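Local structure of sensory box/GGDEF domain protein (3LYX) at residues Trp93-Cys98 / Ile114-Thr119; Phe17-Val22 / Lys34-Leu39; Leu55-Asp60 / Glu81-His86. The protein probably acts in bacterial signalling, where the PAS domain described here would serve as sensory input to a GGDEF domain of the diguanylate cyclase family. All blocks are in the same frame, centred on the assembly; numbering follows the deposited sequence.

Contact 1 of 3, residues Trp93-Cys98 / Ile114-Thr119; sequences WIESMC and INRDIT
Glu-95 and Arg-116 form a hydrogen-bonded pair of an antiparallel hairpin in the PAS fold: Glu-95 N reaches Arg-116 O at 2.8 Å, and Arg-116 N returns to Glu-95 O at 3.0 Å. Two residues further along, at the next hydrogen-bonded pair, Met-97 and Ile-114 satisfy each other's backbone N and O in the same way. Where the strand runs out into a turn, Ile-118 N still gives to Trp-93 O, at 2.8 Å.

The polar side chains show how a sheet shares out its partners. Ser-96 pairs with Asn-115 across the strands, and with OG anti to the backbone N (chi1 179°) its hydroxyl donates to Asn-115 OD1 at 2.7 Å, 37° out of the carbonyl plane. Asn-115 ND2 turns to Ala-19 O in a weak bond, so both ends of this buried amide are used. A leucine at Asn-115 would probably leave the Ser-96 hydroxyl without its acceptor and Ala-19 O without its weak side-chain donor.

On the other face, Glu-95 OE1 meets Arg-116 NH2 at the guanidinium edge in a long, weak salt bridge (3.4 Å), while Arg-116 NH1 takes the stronger mate, Asp-18. Met-97 CE presses against Ile-114 CD1 at 3.2 Å, tighter than usual.

The hairpin lies mid-sheet, between strands 19-24 and 78-85. Helix 34-40 covers Ile-94 and Asn-115, and Tyr-15 of the second subunit packs on Met-97 and Ile-114.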
# COMPACT_ATOMS: atom_id res chain seq x y z
N TRP B 93 -14.80 12.64 1.60
CA TRP B 93 -14.95 11.47 2.46
C TRP B 93 -13.92 10.43 2.08
O TRP B 93 -13.54 10.31 0.92
CB TRP B 93 -16.35 10.86 2.34
CG TRP B 93 -17.44 11.69 2.93
CD1 TRP B 93 -18.07 12.76 2.35
CD2 TRP B 93 -18.01 11.56 4.24
NE1 TRP B 93 -18.99 13.29 3.22
CE2 TRP B 93 -18.98 12.58 4.38
CE3 TRP B 93 -17.79 10.67 5.30
CZ2 TRP B 93 -19.72 12.74 5.55
CZ3 TRP B 93 -18.54 10.83 6.47
CH2 TRP B 93 -19.49 11.85 6.58
N ILE B 94 -13.46 9.67 3.08
CA ILE B 94 -12.47 8.63 2.86
C ILE B 94 -12.84 7.38 3.64
O ILE B 94 -13.56 7.44 4.63
CB ILE B 94 -11.07 9.07 3.34
CG1 ILE B 94 -11.14 9.49 4.81
CG2 ILE B 94 -10.56 10.24 2.51
CD1 ILE B 94 -9.80 9.83 5.42
N GLU B 95 -12.36 6.24 3.16
CA GLU B 95 -12.56 4.98 3.85
C GLU B 95 -11.25 4.90 4.62
O GLU B 95 -10.17 5.00 4.04
CB GLU B 95 -12.67 3.82 2.85
CG GLU B 95 -12.51 2.45 3.51
CD GLU B 95 -12.95 1.31 2.60
OE1 GLU B 95 -12.54 1.29 1.42
OE2 GLU B 95 -13.71 0.44 3.08
N SER B 96 -11.34 4.74 5.94
CA SER B 96 -10.14 4.72 6.75
C SER B 96 -10.05 3.56 7.74
O SER B 96 -11.07 3.01 8.17
CB SER B 96 -10.03 6.06 7.50
OG SER B 96 -8.88 6.11 8.34
N MET B 97 -8.83 3.18 8.07
CA MET B 97 -8.57 2.09 9.00
C MET B 97 -7.38 2.50 9.87
O MET B 97 -6.45 3.16 9.40
CB MET B 97 -8.24 0.82 8.24
CG MET B 97 -7.95 -0.39 9.10
SD MET B 97 -7.05 -1.63 8.13
CE MET B 97 -5.43 -0.95 8.23
N CYS B 98 -7.41 2.11 11.13
CA CYS B 98 -6.33 2.44 12.05
C CYS B 98 -6.03 1.26 12.98
O CYS B 98 -6.94 0.67 13.56
CB CYS B 98 -6.72 3.66 12.89
SG CYS B 98 -5.40 4.29 13.98
N ILE B 114 -4.50 3.78 7.30
CA ILE B 114 -4.59 3.47 5.87
C ILE B 114 -5.84 4.19 5.37
O ILE B 114 -6.92 4.05 5.95
CB ILE B 114 -4.75 1.93 5.60
CG1 ILE B 114 -3.50 1.18 6.06
CG2 ILE B 114 -4.96 1.68 4.10
CD1 ILE B 114 -3.21 1.29 7.52
N ASN B 115 -5.71 4.96 4.30
CA ASN B 115 -6.84 5.73 3.82
C ASN B 115 -7.04 5.69 2.30
O ASN B 115 -6.09 5.53 1.55
CB ASN B 115 -6.66 7.19 4.28
CG ASN B 115 -6.45 7.31 5.79
OD1 ASN B 115 -7.41 7.45 6.55
ND2 ASN B 115 -5.20 7.23 6.22
N ARG B 116 -8.30 5.87 1.87
CA ARG B 116 -8.66 5.87 0.46
C ARG B 116 -9.84 6.81 0.18
O ARG B 116 -10.87 6.75 0.85
CB ARG B 116 -9.04 4.46 -0.02
CG ARG B 116 -7.86 3.53 -0.29
CD ARG B 116 -8.36 2.15 -0.67
NE ARG B 116 -9.13 1.54 0.42
CZ ARG B 116 -8.59 1.01 1.52
NH1 ARG B 116 -7.28 1.01 1.69
NH2 ARG B 116 -9.38 0.50 2.46
N ASP B 117 -9.68 7.65 -0.83
CA ASP B 117 -10.72 8.59 -1.22
C ASP B 117 -12.00 7.86 -1.61
O ASP B 117 -11.96 6.88 -2.36
CB ASP B 117 -10.25 9.46 -2.39
CG ASP B 117 -11.38 10.22 -3.04
OD1 ASP B 117 -12.24 10.75 -2.31
OD2 ASP B 117 -11.41 10.29 -4.29
N ILE B 118 -13.12 8.36 -1.11
CA ILE B 118 -14.42 7.78 -1.38
C ILE B 118 -15.41 8.91 -1.70
O ILE B 118 -16.60 8.66 -1.95
CB ILE B 118 -14.89 6.95 -0.13
CG1 ILE B 118 -15.17 5.52 -0.55
CG2 ILE B 118 -16.09 7.60 0.54
CD1 ILE B 118 -13.95 4.79 -1.04
N THR B 119 -14.90 10.14 -1.72
CA THR B 119 -15.69 11.33 -1.99
C THR B 119 -16.74 11.12 -3.08
O THR B 119 -17.94 11.26 -2.83
CB THR B 119 -14.80 12.53 -2.38
OG1 THR B 119 -14.09 12.23 -3.59
CG2 THR B 119 -13.79 12.83 -1.27

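Contact 2 of 3, residues Phe17-Val22 / Lys34-Leu39; sequences FDAIVV and KGSETL
Ala-19 and Ser-36 bring strand 19-24 and helix 34-40 together at an angle of 108°, a helix packed against the antiparallel sheet of the PAS fold, and their close approach illustrates how small residues let a helix settle onto a sheet. The apolar part of the contact rests on the Ala-19 methyl. Ala-19 CB sits against Ser-36 CA at 3.4 Å, a tight fit for two carbons, and nearly one helical turn further on Leu-39 CD2 lies 3.6 Å from Ala-19 CB. Gly-35 completes the close fit on the helix side: a beta carbon there would point at the strand and fall about 2.2 Å from Asp-18 O.

Polar contacts come next. Ser-36 holds its hydroxyl anti to its own carbonyl carbon (chi1 -66°), which places OG beside the backbone N of Ser-36 and 2.8 Å from Ile-20 O. This is a likely hydrogen bond, although a second acceptor competes for the one proton. Ser-36 OG also lies 3.3 Å from Val-21 CG2, so a methyl group flanks the buried hydroxyl.

Water supplies the third kind of link. A single molecule donates to both Phe-17 O, at 3.3 Å, and Gly-35 O, at 3.0 Å.

Asn-33, just ahead of the helix, ties the two segments further: its OD1 accepts from Ile-20 N and Ser-36 N, and its ND2 gives to Asp-18 O. The Asp-18 carboxylate, salt-bridged to Arg-116, also accepts from Phe-17 N of the second subunit. Strand 19-24 runs between strands 29-32 and 108-117.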
# COMPACT_ATOMS: atom_id res chain seq x y z
N PHE B 17 -1.12 3.08 -3.86
CA PHE B 17 -2.08 4.16 -4.08
C PHE B 17 -2.68 4.54 -2.73
O PHE B 17 -3.19 5.64 -2.54
CB PHE B 17 -3.18 3.71 -5.03
CG PHE B 17 -4.26 4.73 -5.24
CD1 PHE B 17 -3.96 5.99 -5.76
CD2 PHE B 17 -5.59 4.44 -4.94
CE1 PHE B 17 -4.96 6.94 -5.98
CE2 PHE B 17 -6.60 5.38 -5.15
CZ PHE B 17 -6.29 6.64 -5.67
N ASP B 18 -2.63 3.59 -1.80
CA ASP B 18 -3.13 3.80 -0.44
C ASP B 18 -2.37 4.93 0.24
O ASP B 18 -1.16 5.02 0.12
CB ASP B 18 -2.92 2.52 0.37
CG ASP B 18 -3.70 1.35 -0.17
OD1 ASP B 18 -4.77 1.07 0.40
OD2 ASP B 18 -3.23 0.73 -1.16
N ALA B 19 -3.09 5.78 0.96
CA ALA B 19 -2.45 6.86 1.70
C ALA B 19 -2.13 6.31 3.09
O ALA B 19 -3.04 6.03 3.89
CB ALA B 19 -3.38 8.05 1.80
N ILE B 20 -0.85 6.13 3.37
CA ILE B 20 -0.40 5.62 4.66
C ILE B 20 -0.00 6.80 5.55
O ILE B 20 0.75 7.67 5.12
CB ILE B 20 0.83 4.70 4.52
CG1 ILE B 20 0.55 3.55 3.54
CG2 ILE B 20 1.22 4.13 5.89
CD1 ILE B 20 -0.61 2.68 3.95
N VAL B 21 -0.52 6.83 6.77
CA VAL B 21 -0.17 7.88 7.72
C VAL B 21 0.15 7.21 9.04
O VAL B 21 -0.72 6.62 9.68
CB VAL B 21 -1.33 8.88 7.94
CG1 VAL B 21 -0.90 9.98 8.90
CG2 VAL B 21 -1.76 9.48 6.61
N VAL B 22 1.42 7.29 9.43
CA VAL B 22 1.89 6.70 10.67
C VAL B 22 2.00 7.80 11.73
O VAL B 22 2.61 8.84 11.46
CB VAL B 22 3.25 6.05 10.46
CG1 VAL B 22 3.68 5.32 11.72
CG2 VAL B 22 3.20 5.10 9.27
N LYS B 34 3.76 8.80 -0.47
CA LYS B 34 3.29 9.57 -1.62
C LYS B 34 1.78 9.52 -1.73
O LYS B 34 1.14 10.51 -2.10
CB LYS B 34 3.92 9.04 -2.91
CG LYS B 34 5.45 9.00 -2.91
CD LYS B 34 6.06 10.39 -2.76
CE LYS B 34 7.59 10.31 -2.73
NZ LYS B 34 8.24 11.65 -2.62
N GLY B 35 1.21 8.35 -1.42
CA GLY B 35 -0.23 8.19 -1.48
C GLY B 35 -0.97 9.22 -0.65
O GLY B 35 -2.00 9.73 -1.07
N SER B 36 -0.44 9.53 0.53
CA SER B 36 -1.08 10.52 1.39
C SER B 36 -0.94 11.92 0.79
O SER B 36 -1.84 12.75 0.92
CB SER B 36 -0.48 10.47 2.79
OG SER B 36 -0.78 9.23 3.43
N GLU B 37 0.18 12.18 0.14
CA GLU B 37 0.39 13.48 -0.49
C GLU B 37 -0.68 13.68 -1.56
O GLU B 37 -1.28 14.75 -1.66
CB GLU B 37 1.78 13.58 -1.11
CG GLU B 37 1.89 14.72 -2.12
CD GLU B 37 3.33 15.12 -2.42
OE1 GLU B 37 4.20 14.24 -2.48
OE2 GLU B 37 3.57 16.33 -2.60
N THR B 38 -0.92 12.64 -2.36
CA THR B 38 -1.92 12.69 -3.42
C THR B 38 -3.31 12.87 -2.84
O THR B 38 -4.11 13.64 -3.36
CB THR B 38 -1.92 11.40 -4.29
OG1 THR B 38 -0.66 11.26 -4.95
CG2 THR B 38 -3.02 11.46 -5.34
N LEU B 39 -3.61 12.16 -1.76
CA LEU B 39 -4.93 12.24 -1.16
C LEU B 39 -5.23 13.50 -0.36
O LEU B 39 -6.26 14.14 -0.57
CB LEU B 39 -5.18 11.03 -0.26
CG LEU B 39 -6.51 10.98 0.49
CD1 LEU B 39 -7.68 10.83 -0.49
CD2 LEU B 39 -6.47 9.82 1.45
O HOH W 1 -3.75 8.77 -3.29

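Contact 3 of 3, residues Leu55-Asp60 / Glu81-His86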
# COMPACT_ATOMS: atom_id res chain seq x y z
N LEU B 55 -5.84 16.99 9.51
CA LEU B 55 -6.49 16.35 8.35
C LEU B 55 -8.01 16.18 8.54
O LEU B 55 -8.72 15.79 7.60
CB LEU B 55 -5.87 14.98 8.07
CG LEU B 55 -4.36 14.89 7.88
CD1 LEU B 55 -3.97 13.43 7.74
CD2 LEU B 55 -3.92 15.70 6.66
N HIS B 56 -8.48 16.47 9.75
CA HIS B 56 -9.90 16.36 10.08
C HIS B 56 -10.61 17.68 9.83
O HIS B 56 -9.98 18.74 9.76
CB HIS B 56 -10.09 16.03 11.56
CG HIS B 56 -9.53 14.70 11.97
ND1 HIS B 56 -9.22 14.41 13.28
CD2 HIS B 56 -9.26 13.59 11.26
CE1 HIS B 56 -8.77 13.17 13.35
NE2 HIS B 56 -8.78 12.65 12.14
N VAL B 57 -11.93 17.61 9.71
CA VAL B 57 -12.73 18.81 9.55
C VAL B 57 -12.91 19.21 11.01
O VAL B 57 -13.40 18.42 11.82
CB VAL B 57 -14.09 18.50 8.92
CG1 VAL B 57 -14.91 19.78 8.78
CG2 VAL B 57 -13.87 17.86 7.56
N PRO B 58 -12.51 20.44 11.37
CA PRO B 58 -12.61 20.96 12.74
C PRO B 58 -13.60 20.28 13.69
O PRO B 58 -13.22 19.87 14.79
CB PRO B 58 -12.92 22.43 12.52
CG PRO B 58 -12.02 22.73 11.35
CD PRO B 58 -12.26 21.54 10.43
N GLY B 59 -14.85 20.15 13.27
CA GLY B 59 -15.84 19.54 14.14
C GLY B 59 -15.65 18.07 14.50
O GLY B 59 -15.85 17.68 15.66
N ASP B 60 -15.25 17.26 13.52
CA ASP B 60 -15.09 15.82 13.69
C ASP B 60 -14.02 15.27 14.63
O ASP B 60 -14.21 14.20 15.21
CB ASP B 60 -14.89 15.17 12.32
CG ASP B 60 -15.92 15.61 11.30
OD1 ASP B 60 -17.00 16.09 11.70
OD2 ASP B 60 -15.65 15.49 10.08
N GLU B 81 -15.82 5.46 7.82
CA GLU B 81 -15.87 6.37 6.68
C GLU B 81 -16.06 7.73 7.31
O GLU B 81 -17.11 8.03 7.87
CB GLU B 81 -17.05 6.02 5.78
CG GLU B 81 -16.81 4.81 4.90
CD GLU B 81 -18.09 4.32 4.25
OE1 GLU B 81 -18.89 5.16 3.80
OE2 GLU B 81 -18.29 3.09 4.20
N ILE B 82 -15.02 8.54 7.21
CA ILE B 82 -15.02 9.86 7.83
C ILE B 82 -14.75 10.98 6.83
O ILE B 82 -14.32 10.74 5.71
CB ILE B 82 -13.93 9.90 8.93
CG1 ILE B 82 -12.57 9.55 8.31
CG2 ILE B 82 -14.27 8.90 10.03
CD1 ILE B 82 -11.40 9.62 9.27
N ARG B 83 -15.02 12.21 7.25
CA ARG B 83 -14.76 13.35 6.38
C ARG B 83 -13.26 13.61 6.36
O ARG B 83 -12.53 13.22 7.28
CB ARG B 83 -15.51 14.60 6.85
CG ARG B 83 -17.00 14.58 6.53
CD ARG B 83 -17.65 15.93 6.79
NE ARG B 83 -17.48 16.34 8.18
CZ ARG B 83 -17.90 17.50 8.68
NH1 ARG B 83 -18.53 18.37 7.90
NH2 ARG B 83 -17.70 17.79 9.96
N MET B 84 -12.82 14.29 5.32
CA MET B 84 -11.42 14.60 5.13
C MET B 84 -11.30 16.08 4.75
O MET B 84 -12.14 16.60 4.02
CB MET B 84 -10.89 13.71 4.00
CG MET B 84 -9.46 13.91 3.60
SD MET B 84 -9.23 13.43 1.88
CE MET B 84 -9.11 15.07 1.15
N LEU B 85 -10.29 16.76 5.28
CA LEU B 85 -10.07 18.16 4.97
C LEU B 85 -8.77 18.26 4.18
O LEU B 85 -7.68 18.04 4.72
CB LEU B 85 -9.97 19.00 6.25
CG LEU B 85 -9.62 20.48 6.05
CD1 LEU B 85 -10.67 21.14 5.16
CD2 LEU B 85 -9.52 21.19 7.39
N HIS B 86 -8.89 18.58 2.89
CA HIS B 86 -7.74 18.69 2.01
C HIS B 86 -6.96 19.96 2.29
O HIS B 86 -7.49 20.91 2.86
CB HIS B 86 -8.20 18.67 0.54
CG HIS B 86 -7.07 18.55 -0.44
ND1 HIS B 86 -6.27 19.61 -0.79
CD2 HIS B 86 -6.60 17.48 -1.14
CE1 HIS B 86 -5.36 19.21 -1.66
NE2 HIS B 86 -5.54 17.92 -1.89
O HOH W 2 -9.76 12.93 7.75
O HOH W 3 -13.05 15.09 9.77
O HOH W 4 -16.23 12.64 9.60
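Arg-83 and Asp-60 meet because each side chain leaves its backbone with CG anti to the carbonyl carbon, and because the arginine then bends at chi3 (-58°) to turn its NE edge to the carboxylate. The result is a side-on, two-pronged salt bridge that ties the loop before helix 61-75 to strand 78-85, an outermost strand of the PAS sheet within this chain. Arg-83 NE reaches the syn lone pair of Asp-60 OD2 at 2.8 Å. Arg-83 NH2 faces Asp-60 OD1 at a modelled 2.5 Å, too short to be read literally. With the two planes 42° apart, the grip is skewed rather than flat.

Val-57 lays CG1 over one guanidinium face, 3.6 Å from Arg-83 NH2 and offset toward the rim, so charge pairing at the edge is joined by apolar cover above.

Further along the strand, Leu-85 N gives to Leu-55 O at 3.0 Å, coming in from above the carbonyl plane. Leu-85 also leans CD2 toward His-56 O and the Pro-58 ring.

Three waters thread the seam. One bridges Leu-55 O and Arg-83 O, another accepts from Arg-83 N and donates weakly to Asp-60 OD2, and the third accepts from Val-57 N while donating to Arg-83 O and, at 2.6 Å, to Asp-60 OD2.

Overall arrangement
The three contacts reach one antiparallel sheet from different places. Contact 2 is the most buried and works by close fit, with small residues, one buried serine hydroxyl and a water. Contact 1, in the middle of the sheet, relies on backbone pairing and is joined to contact 2 through Asp-18 with Arg-116 and through Asn-115 N with Ala-19 O; both also touch the second subunit. Contact 3 lies furthest from the centre of the chain and does not meet that subunit; there a salt bridge and three waters carry more of the contact. It adjoins contact 1 through Ile-94 N and Ile-82 O, with the Trp-93 ring packed against the Arg-83 side chain, and touches contact 2 where Leu-39 O packs near Met-84 and His-86.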